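Local coordinates for hypothetical protein BP2299 (Bordetella pertussis Tohama I, PDB 2FQP) that is of unknown function but folds as a cupin and binds a zinc ion through three histidines, consistent with a metal-dependent role, at residues 33-38 and 74-79; 47-52 and 80-85. All blocks are in the same frame, centred on the assembly; numbering follows the deposited sequence.

Contact 1: 33-38 and 74-79. With ZN (zinc ion), chain E.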
loop_
_atom_site.group_PDB
_atom_site.type_symbol
_atom_site.label_atom_id
_atom_site.label_comp_id
_atom_site.label_asym_id
_atom_site.label_seq_id
_atom_site.Cartn_x
_atom_site.Cartn_y
_atom_site.Cartn_z
ATOM N N TRP A 33 16.856 -5.510 -13.961
ATOM C CA TRP A 33 16.378 -4.367 -14.712
ATOM C C TRP A 33 14.981 -4.655 -15.255
ATOM O O TRP A 33 14.700 -5.742 -15.712
ATOM C CB TRP A 33 17.311 -4.069 -15.875
ATOM C CG TRP A 33 17.173 -2.675 -16.405
ATOM C CD1 TRP A 33 16.339 -2.244 -17.398
ATOM C CD2 TRP A 33 17.911 -1.528 -15.970
ATOM N NE1 TRP A 33 16.509 -0.885 -17.610
ATOM C CE2 TRP A 33 17.491 -0.434 -16.761
ATOM C CE3 TRP A 33 18.912 -1.330 -15.025
ATOM C CZ2 TRP A 33 18.002 0.846 -16.591
ATOM C CZ3 TRP A 33 19.437 -0.026 -14.872
ATOM C CH2 TRP A 33 18.972 1.020 -15.644
ATOM N N HIS A 34 14.150 -3.637 -15.264
ATOM C CA HIS A 34 12.802 -3.701 -15.800
ATOM C C HIS A 34 12.322 -2.293 -16.189
ATOM O O HIS A 34 12.882 -1.276 -15.747
ATOM C CB HIS A 34 11.852 -4.354 -14.783
ATOM C CG HIS A 34 11.764 -3.638 -13.475
ATOM N ND1 HIS A 34 12.761 -3.739 -12.528
ATOM C CD2 HIS A 34 10.819 -2.816 -12.949
ATOM C CE1 HIS A 34 12.421 -3.025 -11.460
ATOM N NE2 HIS A 34 11.244 -2.471 -11.683
ATOM N N ARG A 35 11.274 -2.245 -17.001
ATOM C CA ARG A 35 10.650 -0.996 -17.401
ATOM C C ARG A 35 9.219 -1.001 -16.856
ATOM O O ARG A 35 8.502 -1.959 -17.085
ATOM C CB ARG A 35 10.576 -0.868 -18.919
ATOM C CG ARG A 35 9.893 0.418 -19.386
ATOM C CD ARG A 35 9.864 0.563 -20.914
ATOM N NE ARG A 35 9.586 1.945 -21.303
ATOM C CZ ARG A 35 8.394 2.534 -21.247
ATOM N NH1 ARG A 35 7.328 1.873 -20.812
ATOM N NH2 ARG A 35 8.269 3.811 -21.633
ATOM N N HIS A 36 8.801 0.073 -16.209
ATOM C CA HIS A 36 7.425 0.170 -15.734
ATOM C C HIS A 36 6.527 0.607 -16.852
ATOM O O HIS A 36 6.687 1.706 -17.361
ATOM C CB HIS A 36 7.331 1.150 -14.595
ATOM C CG HIS A 36 7.814 0.565 -13.329
ATOM N ND1 HIS A 36 6.996 -0.179 -12.506
ATOM C CD2 HIS A 36 9.057 0.508 -12.794
ATOM C CE1 HIS A 36 7.717 -0.644 -11.500
ATOM N NE2 HIS A 36 8.968 -0.234 -11.651
ATOM N N SER A 37 5.556 -0.250 -17.181
ATOM C CA SER A 37 4.612 0.016 -18.290
ATOM C C SER A 37 3.357 0.785 -17.856
ATOM O O SER A 37 2.564 1.253 -18.703
ATOM C CB SER A 37 4.215 -1.316 -18.946
ATOM O OG SER A 37 3.434 -2.077 -18.063
HETATM N N MSE A 38 3.235 1.012 -16.547
HETATM C CA MSE A 38 2.103 1.737 -15.965
HETATM C C MSE A 38 2.503 2.693 -14.882
HETATM O O MSE A 38 3.480 2.447 -14.171
HETATM C CB MSE A 38 1.144 0.712 -15.376
HETATM C CG MSE A 38 0.406 -0.045 -16.425
HETATM SE SE MSE A 38 -0.576 -1.508 -15.558
HETATM C CE MSE A 38 0.771 -2.883 -15.700
ATOM N N GLY A 74 7.179 4.510 -17.382
ATOM C CA GLY A 74 8.405 4.718 -18.142
ATOM C C GLY A 74 9.680 4.593 -17.327
ATOM O O GLY A 74 10.758 4.546 -17.883
ATOM N N VAL A 75 9.559 4.502 -16.006
ATOM C CA VAL A 75 10.718 4.261 -15.155
ATOM C C VAL A 75 11.450 3.014 -15.610
ATOM O O VAL A 75 10.841 1.984 -15.844
ATOM C CB VAL A 75 10.280 4.128 -13.660
ATOM C CG1 VAL A 75 11.413 3.645 -12.807
ATOM C CG2 VAL A 75 9.746 5.477 -13.176
ATOM N N GLU A 76 12.755 3.134 -15.766
ATOM C CA GLU A 76 13.641 1.990 -16.088
ATOM C C GLU A 76 14.671 1.947 -15.015
ATOM O O GLU A 76 15.359 2.932 -14.777
ATOM C CB GLU A 76 14.321 2.147 -17.442
ATOM C CG GLU A 76 13.369 2.135 -18.618
ATOM C CD GLU A 76 13.997 1.549 -19.903
ATOM O OE1 GLU A 76 15.104 0.921 -19.866
ATOM O OE2 GLU A 76 13.353 1.723 -20.955
ATOM N N HIS A 77 14.760 0.819 -14.319
ATOM C CA HIS A 77 15.729 0.672 -13.250
ATOM C C HIS A 77 15.897 -0.760 -12.748
ATOM O O HIS A 77 15.162 -1.653 -13.136
ATOM C CB HIS A 77 15.333 1.561 -12.058
ATOM C CG HIS A 77 14.015 1.213 -11.435
ATOM N ND1 HIS A 77 13.454 1.998 -10.447
ATOM C CD2 HIS A 77 13.146 0.199 -11.648
ATOM C CE1 HIS A 77 12.313 1.466 -10.056
ATOM N NE2 HIS A 77 12.088 0.382 -10.772
ATOM N N ASN A 78 16.899 -0.924 -11.885
ATOM C CA ASN A 78 17.135 -2.094 -11.103
ATOM C C ASN A 78 17.027 -1.627 -9.649
ATOM O O ASN A 78 17.524 -0.576 -9.290
ATOM C CB ASN A 78 18.498 -2.727 -11.363
ATOM C CG ASN A 78 18.751 -3.962 -10.467
ATOM O OD1 ASN A 78 17.847 -4.747 -10.253
ATOM N ND2 ASN A 78 19.981 -4.089 -9.921
ATOM N N VAL A 79 16.355 -2.403 -8.814
ATOM C CA VAL A 79 16.179 -2.008 -7.443
ATOM C C VAL A 79 16.802 -3.061 -6.553
ATOM O O VAL A 79 16.509 -4.210 -6.716
ATOM C CB VAL A 79 14.678 -1.947 -7.077
ATOM C CG1 VAL A 79 14.475 -1.603 -5.616
ATOM C CG2 VAL A 79 13.982 -0.915 -7.927
HETATM ZN ZN ZN E . 10.380 -1.110 -10.464
HETATM O O HOH W 1 9.014 -2.893 -9.643
HETATM O O HOH W 2 11.245 -2.336 -8.765
HETATM O O HOH W 3 9.568 -0.435 -8.725
#
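His34, His36 and His77 meet at a zinc ion in the double-stranded beta-helix of the cupin fold, two of them from the HxH sequence typical of cupin metal sites and the third from the antiparallel neighbour strand 76-80. All three bind through NE2, at 2.0 Å from zinc for His34 and His36 and 2.3 Å for His77, and three waters bring the coordination to six. The His77 ring is held between two methyl groups, CG1 of Val75 over one face and CG2 of Val79 over the other. With chi1 at 60° and 62°, His34 and His77 both have CG between the backbone N and the carbonyl carbon, which brings the imidazoles together over one face of the sheet. ND1 of His34 is hydrogen-bonded to Gly32 O, a second-shell bond that helps fix the rotation of the ring.

Backbone bonds join the segments: His34 and His77 exchange two, and beyond the paired strands His36 N donates to Val75 O and Gly74 N to His36 O, both at 2.8 Å.

On the other face of the sheet, Glu76 OE2 makes a long salt bridge of 3.8 Å to Arg35 NE. The indole of Trp33 lies over the backbone, His77 CA making a CH-pi contact 3.9 Å from the centroid of its six-membered ring. Trp33 NE1 donates a hydrogen bond to Glu76 OE1 at 3.2 Å, almost in the indole plane, on the anti side and 22° out of the carboxylate plane.

Contact 2: 47-52 and 80-85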
loop_
_atom_site.group_PDB
_atom_site.type_symbol
_atom_site.label_atom_id
_atom_site.label_comp_id
_atom_site.label_asym_id
_atom_site.label_seq_id
_atom_site.Cartn_x
_atom_site.Cartn_y
_atom_site.Cartn_z
ATOM N N THR A 47 10.629 -0.183 6.791
ATOM C CA THR A 47 11.367 1.090 6.792
ATOM C C THR A 47 12.819 0.761 6.542
ATOM O O THR A 47 13.420 -0.072 7.263
ATOM C CB THR A 47 11.199 1.803 8.118
ATOM O OG1 THR A 47 9.813 2.134 8.277
ATOM C CG2 THR A 47 12.078 3.070 8.202
ATOM N N GLY A 48 13.400 1.379 5.534
ATOM C CA GLY A 48 14.789 1.089 5.206
ATOM C C GLY A 48 15.204 1.655 3.879
ATOM O O GLY A 48 14.338 2.114 3.122
ATOM N N PRO A 49 16.515 1.619 3.586
ATOM C CA PRO A 49 17.038 2.121 2.308
ATOM C C PRO A 49 16.778 1.128 1.153
ATOM O O PRO A 49 16.749 -0.104 1.354
ATOM C CB PRO A 49 18.547 2.246 2.589
ATOM C CG PRO A 49 18.829 1.141 3.542
ATOM C CD PRO A 49 17.592 1.120 4.458
ATOM N N LEU A 50 16.579 1.668 -0.044
ATOM C CA LEU A 50 16.673 0.902 -1.261
ATOM C C LEU A 50 17.722 1.572 -2.111
ATOM O O LEU A 50 17.916 2.789 -2.006
ATOM C CB LEU A 50 15.346 0.867 -2.023
ATOM C CG LEU A 50 14.262 -0.070 -1.466
ATOM C CD1 LEU A 50 13.131 -0.053 -2.427
ATOM C CD2 LEU A 50 14.731 -1.469 -1.197
ATOM N N LEU A 51 18.407 0.773 -2.930
ATOM C CA LEU A 51 19.424 1.297 -3.810
ATOM C C LEU A 51 18.816 1.232 -5.196
ATOM O O LEU A 51 18.425 0.147 -5.648
ATOM C CB LEU A 51 20.698 0.460 -3.699
ATOM C CG LEU A 51 21.854 0.830 -4.629
ATOM C CD1 LEU A 51 22.238 2.271 -4.450
ATOM C CD2 LEU A 51 23.050 -0.064 -4.346
ATOM N N LEU A 52 18.685 2.381 -5.839
ATOM C CA LEU A 52 18.040 2.452 -7.158
ATOM C C LEU A 52 19.076 2.720 -8.228
ATOM O O LEU A 52 19.786 3.733 -8.185
ATOM C CB LEU A 52 16.967 3.527 -7.191
ATOM C CG LEU A 52 15.930 3.495 -6.075
ATOM C CD1 LEU A 52 15.136 4.809 -6.048
ATOM C CD2 LEU A 52 15.040 2.293 -6.265
ATOM N N ILE A 80 17.586 -2.624 -5.592
ATOM C CA ILE A 80 18.383 -3.482 -4.747
ATOM C C ILE A 80 18.080 -3.193 -3.284
ATOM O O ILE A 80 17.948 -2.037 -2.873
ATOM C CB ILE A 80 19.909 -3.263 -4.996
ATOM C CG1 ILE A 80 20.324 -3.747 -6.387
ATOM C CG2 ILE A 80 20.777 -3.991 -3.964
ATOM C CD1 ILE A 80 21.669 -3.172 -6.826
ATOM N N ASN A 81 17.996 -4.250 -2.482
ATOM C CA ASN A 81 17.899 -4.158 -1.033
ATOM C C ASN A 81 19.316 -4.299 -0.434
ATOM O O ASN A 81 19.834 -5.414 -0.363
ATOM C CB ASN A 81 17.038 -5.299 -0.497
ATOM C CG ASN A 81 16.997 -5.343 0.995
ATOM O OD1 ASN A 81 17.277 -4.345 1.679
ATOM N ND2 ASN A 81 16.625 -6.510 1.537
ATOM N N PRO A 82 19.916 -3.190 0.004
ATOM C CA PRO A 82 21.309 -3.254 0.458
ATOM C C PRO A 82 21.460 -3.705 1.921
ATOM O O PRO A 82 22.583 -3.750 2.443
ATOM C CB PRO A 82 21.754 -1.813 0.323
ATOM C CG PRO A 82 20.529 -1.019 0.679
ATOM C CD PRO A 82 19.375 -1.805 0.087
ATOM N N SER A 83 20.353 -4.018 2.578
ATOM C CA SER A 83 20.358 -4.327 3.999
ATOM C C SER A 83 20.530 -5.824 4.264
ATOM O O SER A 83 20.459 -6.638 3.366
ATOM C CB SER A 83 19.078 -3.831 4.659
ATOM O OG SER A 83 19.026 -2.413 4.645
ATOM N N ASP A 84 20.712 -6.153 5.548
ATOM C CA ASP A 84 20.953 -7.507 6.005
ATOM C C ASP A 84 19.662 -8.258 6.349
ATOM O O ASP A 84 19.721 -9.382 6.858
ATOM C CB ASP A 84 21.826 -7.468 7.262
ATOM C CG ASP A 84 23.258 -7.033 6.970
ATOM O OD1 ASP A 84 23.781 -7.361 5.877
ATOM O OD2 ASP A 84 23.861 -6.373 7.850
ATOM N N THR A 85 18.514 -7.624 6.095
ATOM C CA THR A 85 17.235 -8.155 6.413
ATOM C C THR A 85 16.303 -7.936 5.232
ATOM O O THR A 85 16.556 -7.085 4.363
ATOM C CB THR A 85 16.634 -7.426 7.647
ATOM O OG1 THR A 85 16.688 -6.002 7.441
ATOM C CG2 THR A 85 17.413 -7.797 8.897
HETATM O O HOH W 4 16.855 -1.925 3.098
#
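Leu51 and Ile80 stand side by side as an antiparallel hydrogen-bonded pair, and their side chains leave the same face of the sheet. Leu51 N donates a hydrogen bond to Ile80 O at 2.8 Å, nearly straight (176°), and Ile80 N donates one to Leu51 O at 2.9 Å; both donors lie in the carbonyl planes. The touching is done at the roots of the side chains, where Leu51 CB and Ile80 CB come within 4.0 Å. Ile80 also packs on Arg4 and Glu30.

This pair belongs to the end of strand 76-80, where the chain leaves the four-stranded sheet of the cupin beta-sandwich and turns toward strand 87-94. Past Asn81, Pro82 sets its CD 3.4 Å from Pro49 O, and its ring crosses that of Pro49 at a slant, CG near CG. An Asx turn shapes the loop, with Ser83 N donating to Asn81 OD1 from well above the amide plane, and Asn81 ND2 bonding to Thr85 O. A water joins the two segments, donating to Pro49 O and to Asn81 OD1 and accepting from Ser83 OG at 2.7 Å. Set beside its own backbone N (chi1 -67°), that hydroxyl oxygen also lies 3.7 Å from Pro49 CG.

In the fold
Strand 76-80 runs through both contacts: contact 1 pairs it with the short edge strand 34-35, and contact 2 pairs its far end with strand 48-54 on its other side. Their centres lie about 17 Å apart, and their segments alternate along the chain. Val79 bridges the two: its CG2 packs on Leu52 CD2 and its CG1 on Leu50 CD1, each pair 3.8 Å apart. Contact 1 holds all three protein ligands of the zinc ion. Contact 2 supplies none, although the side chain of Leu50 comes within about 9 Å of the metal. Acetate, probably from the crystallisation liquor, is bound about 4 Å from the side chain of Leu50 and about 3 Å from that of His77.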